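Gp26 (Listeria phage P40, PDB 4JZ5) is the catalytic domain of a phage endolysin of glycosyl hydrolase family 25, which probably cleaves the glycan strands of the Listeria cell-wall peptidoglycan. Local coordinates at residues A[82-87]-A[114-119]; A[175-180]-A[194-199]. One frame throughout, in Å; residues are numbered along the deposited sequence.

Contact 1. Residues A[82-87]-A[114-119]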
loop_
_atom_site.group_PDB
_atom_site.type_symbol
_atom_site.label_atom_id
_atom_site.label_comp_id
_atom_site.label_asym_id
_atom_site.label_seq_id
_atom_site.Cartn_x
_atom_site.Cartn_y
_atom_site.Cartn_z
ATOM N N ALA A 82 0.026 -8.515 5.619
ATOM C CA ALA A 82 0.817 -9.413 6.450
ATOM C C ALA A 82 -0.004 -10.346 7.328
ATOM O O ALA A 82 -0.969 -9.917 7.964
ATOM C CB ALA A 82 1.721 -8.601 7.338
ATOM N N LEU A 83 0.438 -11.597 7.390
ATOM C CA LEU A 83 -0.153 -12.626 8.240
ATOM C C LEU A 83 0.939 -13.482 8.889
ATOM O O LEU A 83 0.696 -14.616 9.286
ATOM C CB LEU A 83 -1.074 -13.518 7.412
ATOM C CG LEU A 83 -2.323 -12.801 6.899
ATOM C CD1 LEU A 83 -3.051 -13.633 5.856
ATOM C CD2 LEU A 83 -3.257 -12.443 8.038
ATOM N N PHE A 84 2.148 -12.944 9.031
ATOM C CA PHE A 84 3.277 -13.812 9.334
ATOM C C PHE A 84 3.338 -14.297 10.779
ATOM O O PHE A 84 2.946 -13.605 11.720
ATOM C CB PHE A 84 4.624 -13.226 8.864
ATOM C CG PHE A 84 4.853 -11.764 9.178
ATOM C CD1 PHE A 84 5.069 -11.326 10.477
ATOM C CD2 PHE A 84 4.932 -10.839 8.161
ATOM C CE1 PHE A 84 5.330 -9.988 10.739
ATOM C CE2 PHE A 84 5.219 -9.505 8.423
ATOM C CZ PHE A 84 5.413 -9.078 9.707
ATOM N N GLU A 85 3.849 -15.510 10.931
ATOM C CA GLU A 85 3.914 -16.177 12.226
ATOM C C GLU A 85 5.176 -15.854 13.022
ATOM O O GLU A 85 5.266 -16.220 14.192
ATOM C CB GLU A 85 3.813 -17.699 12.031
ATOM C CG GLU A 85 2.450 -18.141 11.491
ATOM C CD GLU A 85 2.253 -19.639 11.437
ATOM O OE1 GLU A 85 3.200 -20.393 11.761
ATOM O OE2 GLU A 85 1.112 -20.072 11.105
ATOM N N GLY A 86 6.140 -15.180 12.395
ATOM C CA GLY A 86 7.457 -15.006 12.971
ATOM C C GLY A 86 8.450 -15.935 12.304
ATOM O O GLY A 86 8.092 -16.740 11.452
ATOM N N GLY A 87 9.721 -15.817 12.673
ATOM C CA GLY A 87 10.730 -16.726 12.168
ATOM C C GLY A 87 10.786 -16.767 10.655
ATOM O O GLY A 87 10.720 -15.740 9.992
ATOM N N LEU A 114 6.989 -0.160 -2.542
ATOM C CA LEU A 114 6.400 -1.339 -1.937
ATOM C C LEU A 114 6.022 -1.025 -0.498
ATOM O O LEU A 114 6.580 -0.120 0.109
ATOM C CB LEU A 114 7.395 -2.506 -1.968
ATOM C CG LEU A 114 7.954 -2.862 -3.349
ATOM C CD1 LEU A 114 9.095 -3.845 -3.207
ATOM C CD2 LEU A 114 6.887 -3.441 -4.267
ATOM N N PHE A 115 5.058 -1.774 0.044
ATOM C CA PHE A 115 4.579 -1.535 1.402
ATOM C C PHE A 115 4.256 -2.817 2.142
ATOM O O PHE A 115 3.732 -3.775 1.576
ATOM C CB PHE A 115 3.291 -0.710 1.375
ATOM C CG PHE A 115 3.480 0.695 0.925
ATOM C CD1 PHE A 115 3.828 1.672 1.837
ATOM C CD2 PHE A 115 3.295 1.057 -0.384
ATOM C CE1 PHE A 115 3.996 2.985 1.447
ATOM C CE2 PHE A 115 3.473 2.377 -0.774
ATOM C CZ PHE A 115 3.827 3.325 0.145
ATOM N N LEU A 116 4.554 -2.791 3.439
ATOM C CA LEU A 116 4.058 -3.755 4.396
ATOM C C LEU A 116 2.785 -3.190 5.037
ATOM O O LEU A 116 2.832 -2.139 5.686
ATOM C CB LEU A 116 5.107 -3.987 5.479
ATOM C CG LEU A 116 4.685 -4.841 6.666
ATOM C CD1 LEU A 116 4.195 -6.196 6.210
ATOM C CD2 LEU A 116 5.838 -5.009 7.643
ATOM N N ASP A 117 1.664 -3.887 4.861
ATOM C CA ASP A 117 0.389 -3.559 5.512
ATOM C C ASP A 117 0.261 -4.471 6.721
ATOM O O ASP A 117 0.083 -5.699 6.578
ATOM C CB ASP A 117 -0.727 -3.802 4.480
ATOM C CG ASP A 117 -2.132 -3.667 5.027
ATOM O OD1 ASP A 117 -2.338 -3.747 6.239
ATOM O OD2 ASP A 117 -3.060 -3.513 4.206
ATOM N N TYR A 118 0.440 -3.896 7.910
ATOM C CA TYR A 118 0.512 -4.686 9.136
ATOM C C TYR A 118 -0.561 -4.195 10.075
ATOM O O TYR A 118 -0.359 -3.169 10.751
ATOM C CB TYR A 118 1.895 -4.610 9.818
ATOM C CG TYR A 118 2.038 -5.732 10.814
ATOM C CD1 TYR A 118 2.455 -6.985 10.417
ATOM C CD2 TYR A 118 1.669 -5.571 12.131
ATOM C CE1 TYR A 118 2.520 -8.037 11.307
ATOM C CE2 TYR A 118 1.736 -6.617 13.030
ATOM C CZ TYR A 118 2.138 -7.849 12.614
ATOM O OH TYR A 118 2.183 -8.876 13.529
ATOM N N GLU A 119 -1.692 -4.898 10.114
ATOM C CA GLU A 119 -2.836 -4.411 10.874
ATOM C C GLU A 119 -3.544 -5.496 11.689
ATOM O O GLU A 119 -4.604 -5.250 12.263
ATOM C CB GLU A 119 -3.802 -3.715 9.927
ATOM C CG GLU A 119 -4.436 -4.624 8.909
ATOM C CD GLU A 119 -5.288 -3.850 7.884
ATOM O OE1 GLU A 119 -4.812 -3.478 6.801
ATOM O OE2 GLU A 119 -6.487 -3.620 8.153
HETATM O O HOH W 1 -1.849 -7.192 8.287
HETATM O O HOH W 2 1.700 -11.230 12.235
#
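Y118 reaches out from just past the end of strand 114-117 and lies against A82 and F84. Its CG is anti to the backbone N (chi1 -163°), which swings the ring toward the loop after strand 76-81. Moving outward from CB, the first ring atom of Y118 to touch is CD1, 3.6 Å from A82 CB. The next, Y118 CE1, meets F84 CZ at 3.5 Å. The two rings meet obliquely, their planes turned by 31°. At the tip, the hydroxyl OH of Y118 is bound to a water, and that water donates to the carbonyl O of F84, tying the end of the ring back to the loop.

L116 CD1 comes in beside the same two residues, 3.6 Å from A82 CB and farther from the F84 ring. The backbones are joined directly by A82 N donating to D117 O at 3.0 Å, a nearly straight bond (N-H...O 170°). A second water donates to both A82 O and D117 O and accepts from E119 N. F84 also packs on helix 87-106, and Y118 on helix 128-143. The contact sits at the carboxy-terminal ends of two adjacent parallel strands of the family 25 beta/alpha barrel, the end where such barrels usually carry the active site.

Contact 2. Residues A[175-180]-A[194-199]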
loop_
_atom_site.group_PDB
_atom_site.type_symbol
_atom_site.label_atom_id
_atom_site.label_comp_id
_atom_site.label_asym_id
_atom_site.label_seq_id
_atom_site.Cartn_x
_atom_site.Cartn_y
_atom_site.Cartn_z
ATOM N N GLY A 175 -12.331 8.806 10.311
ATOM C CA GLY A 175 -13.379 9.656 10.846
ATOM C C GLY A 175 -14.759 9.112 10.518
ATOM O O GLY A 175 -15.028 7.934 10.746
ATOM N N VAL A 176 -15.628 9.957 9.967
ATOM C CA VAL A 176 -16.976 9.528 9.591
ATOM C C VAL A 176 -16.983 8.534 8.435
ATOM O O VAL A 176 -18.003 7.897 8.181
ATOM C CB VAL A 176 -17.895 10.706 9.203
ATOM C CG1 VAL A 176 -18.195 11.566 10.419
ATOM C CG2 VAL A 176 -17.310 11.526 8.069
ATOM N N ASP A 177 -15.851 8.415 7.743
ATOM C CA ASP A 177 -15.677 7.472 6.640
ATOM C C ASP A 177 -16.758 7.663 5.583
ATOM O O ASP A 177 -17.516 6.739 5.270
ATOM C CB ASP A 177 -15.647 6.025 7.131
ATOM C CG ASP A 177 -14.889 5.102 6.180
ATOM O OD1 ASP A 177 -14.278 5.598 5.213
ATOM O OD2 ASP A 177 -14.915 3.876 6.408
ATOM N N ASN A 178 -16.805 8.864 5.020
ATOM C CA ASN A 178 -17.881 9.227 4.104
ATOM C C ASN A 178 -17.384 9.567 2.715
ATOM O O ASN A 178 -18.082 10.245 1.959
ATOM C CB ASN A 178 -18.691 10.402 4.658
ATOM C CG ASN A 178 -17.939 11.702 4.604
ATOM O OD1 ASN A 178 -16.726 11.720 4.436
ATOM N ND2 ASN A 178 -18.655 12.808 4.771
ATOM N N GLY A 179 -16.191 9.098 2.368
ATOM C CA GLY A 179 -15.677 9.291 1.029
ATOM C C GLY A 179 -14.861 10.553 0.840
ATOM O O GLY A 179 -14.284 10.757 -0.232
ATOM N N LYS A 180 -14.797 11.390 1.872
ATOM C CA LYS A 180 -14.060 12.646 1.815
ATOM C C LYS A 180 -13.171 12.731 3.043
ATOM O O LYS A 180 -13.431 12.066 4.043
ATOM C CB LYS A 180 -15.015 13.839 1.792
ATOM C CG LYS A 180 -15.907 13.867 0.569
ATOM C CD LYS A 180 -15.141 14.218 -0.685
ATOM C CE LYS A 180 -16.061 14.261 -1.897
ATOM N NZ LYS A 180 -15.357 14.718 -3.131
ATOM N N TYR A 194 -7.719 8.264 4.126
ATOM C CA TYR A 194 -8.723 9.048 4.826
ATOM C C TYR A 194 -10.141 8.491 4.746
ATOM O O TYR A 194 -11.025 8.938 5.472
ATOM C CB TYR A 194 -8.690 10.506 4.372
ATOM C CG TYR A 194 -8.971 10.766 2.909
ATOM C CD1 TYR A 194 -10.269 10.794 2.428
ATOM C CD2 TYR A 194 -7.937 11.035 2.019
ATOM C CE1 TYR A 194 -10.525 11.056 1.113
ATOM C CE2 TYR A 194 -8.194 11.311 0.695
ATOM C CZ TYR A 194 -9.488 11.333 0.247
ATOM O OH TYR A 194 -9.722 11.618 -1.080
ATOM N N THR A 195 -10.367 7.512 3.878
ATOM C CA THR A 195 -11.659 6.853 3.799
ATOM C C THR A 195 -11.506 5.493 3.142
ATOM O O THR A 195 -10.569 5.283 2.355
ATOM C CB THR A 195 -12.683 7.712 2.998
ATOM O OG1 THR A 195 -13.994 7.151 3.092
ATOM C CG2 THR A 195 -12.304 7.830 1.535
ATOM N N SER A 196 -12.430 4.594 3.469
ATOM C CA SER A 196 -12.571 3.319 2.780
ATOM C C SER A 196 -13.796 3.331 1.867
ATOM O O SER A 196 -14.100 2.313 1.234
ATOM C CB SER A 196 -12.699 2.175 3.785
ATOM O OG SER A 196 -13.942 2.208 4.484
ATOM N N LYS A 197 -14.483 4.469 1.782
ATOM C CA LYS A 197 -15.764 4.543 1.081
ATOM C C LYS A 197 -15.739 5.609 -0.000
ATOM O O LYS A 197 -16.744 6.271 -0.266
ATOM C CB LYS A 197 -16.899 4.825 2.072
ATOM C CG LYS A 197 -17.017 3.798 3.170
ATOM C CD LYS A 197 -17.265 2.402 2.659
ATOM C CE LYS A 197 -17.486 1.444 3.830
ATOM N NZ LYS A 197 -17.683 0.035 3.402
ATOM N N GLY A 198 -14.587 5.753 -0.643
ATOM C CA GLY A 198 -14.481 6.665 -1.757
ATOM C C GLY A 198 -15.412 6.317 -2.895
ATOM O O GLY A 198 -15.777 5.150 -3.098
ATOM N N ARG A 199 -15.759 7.347 -3.647
ATOM C CA ARG A 199 -16.561 7.194 -4.837
ATOM C C ARG A 199 -15.869 7.890 -5.987
ATOM O O ARG A 199 -15.672 9.110 -5.981
ATOM C CB ARG A 199 -17.939 7.779 -4.631
ATOM C CG ARG A 199 -18.911 7.352 -5.700
ATOM C CD ARG A 199 -20.222 8.082 -5.536
ATOM N NE ARG A 199 -20.055 9.520 -5.733
ATOM C CZ ARG A 199 -20.098 10.130 -6.914
ATOM N NH1 ARG A 199 -20.311 9.437 -8.028
ATOM N NH2 ARG A 199 -19.929 11.442 -6.987
HETATM O O HOH W 3 -15.291 10.008 -2.687
HETATM O O HOH W 4 -12.311 12.501 -1.465
#
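The carboxylate of D177 and the ring of Y194 are the flat groups that meet the opposing segment. Around the carboxylate the polar atoms gather at the oxygens. D177 OD1 takes two bonds: S196 N comes in on its syn lone pair at 2.7 Å, while the hydroxyl OG1 of T195 donates nearly along the C-O axis at 2.6 Å. D177 OD2 uses its own syn lone pair for S196 OG, also at 2.7 Å. Three donors from two consecutive residues thus grip one carboxylate and fix its rotation. The Y194 ring has G179 O at its edge, near the ring plane, and K180 C placed obliquely, 3.5 Å from Y194 CD1.

T195 OG1 does more than donate. Turned away from its own amide by chi1 of -172°, T195 OG1 also accepts from G179 N at 3.0 Å, a bent bond (139°), and from K197 N within its own segment, which makes an ST turn where the chain rounds the corner at S196. T195 CG2 meanwhile packs against G179 CA. On the loop, N178 OD1 accepts from K180 N in an Asx turn, the donor standing above the carbonyl plane. G179 lies close to the opposing backbone, its CA 3.5 Å from K197 O. Two waters extend the join: both donate to G179 O, one also accepting from R199 N and the other bonded to Y194 OH.

The loop between strands 169-172 and 191-195 is thereby fastened to the bend that separates strand 191-195 from strand 197-200. Strand 206-211 runs alongside: Y194 and T195 make backbone bonds with M209 and G198 with V207, while the Y194 side chain also touches M209 and T211 of that strand.

How the contacts relate
Contact 1 closes before contact 2 opens along the chain, and their centres lie about 25 Å apart, with nearest atoms about 10 Å from each other, so the two do not touch. Both nevertheless reach the same mixed sheet. Contact 1 sits where strands 76-81 and 114-117, parallel neighbours, run out into loops; contact 2 belongs to the later part of the sheet, where strand 191-195 pairs in parallel with 169-172 and antiparallel with 206-211. Strand 147-152 stands between the two regions, pairing with both 114-117 and 169-172. The first contact is buried among helices 87-106 and 128-143, the second only partly buried, and together they tie loops to separate parts of one catalytic domain.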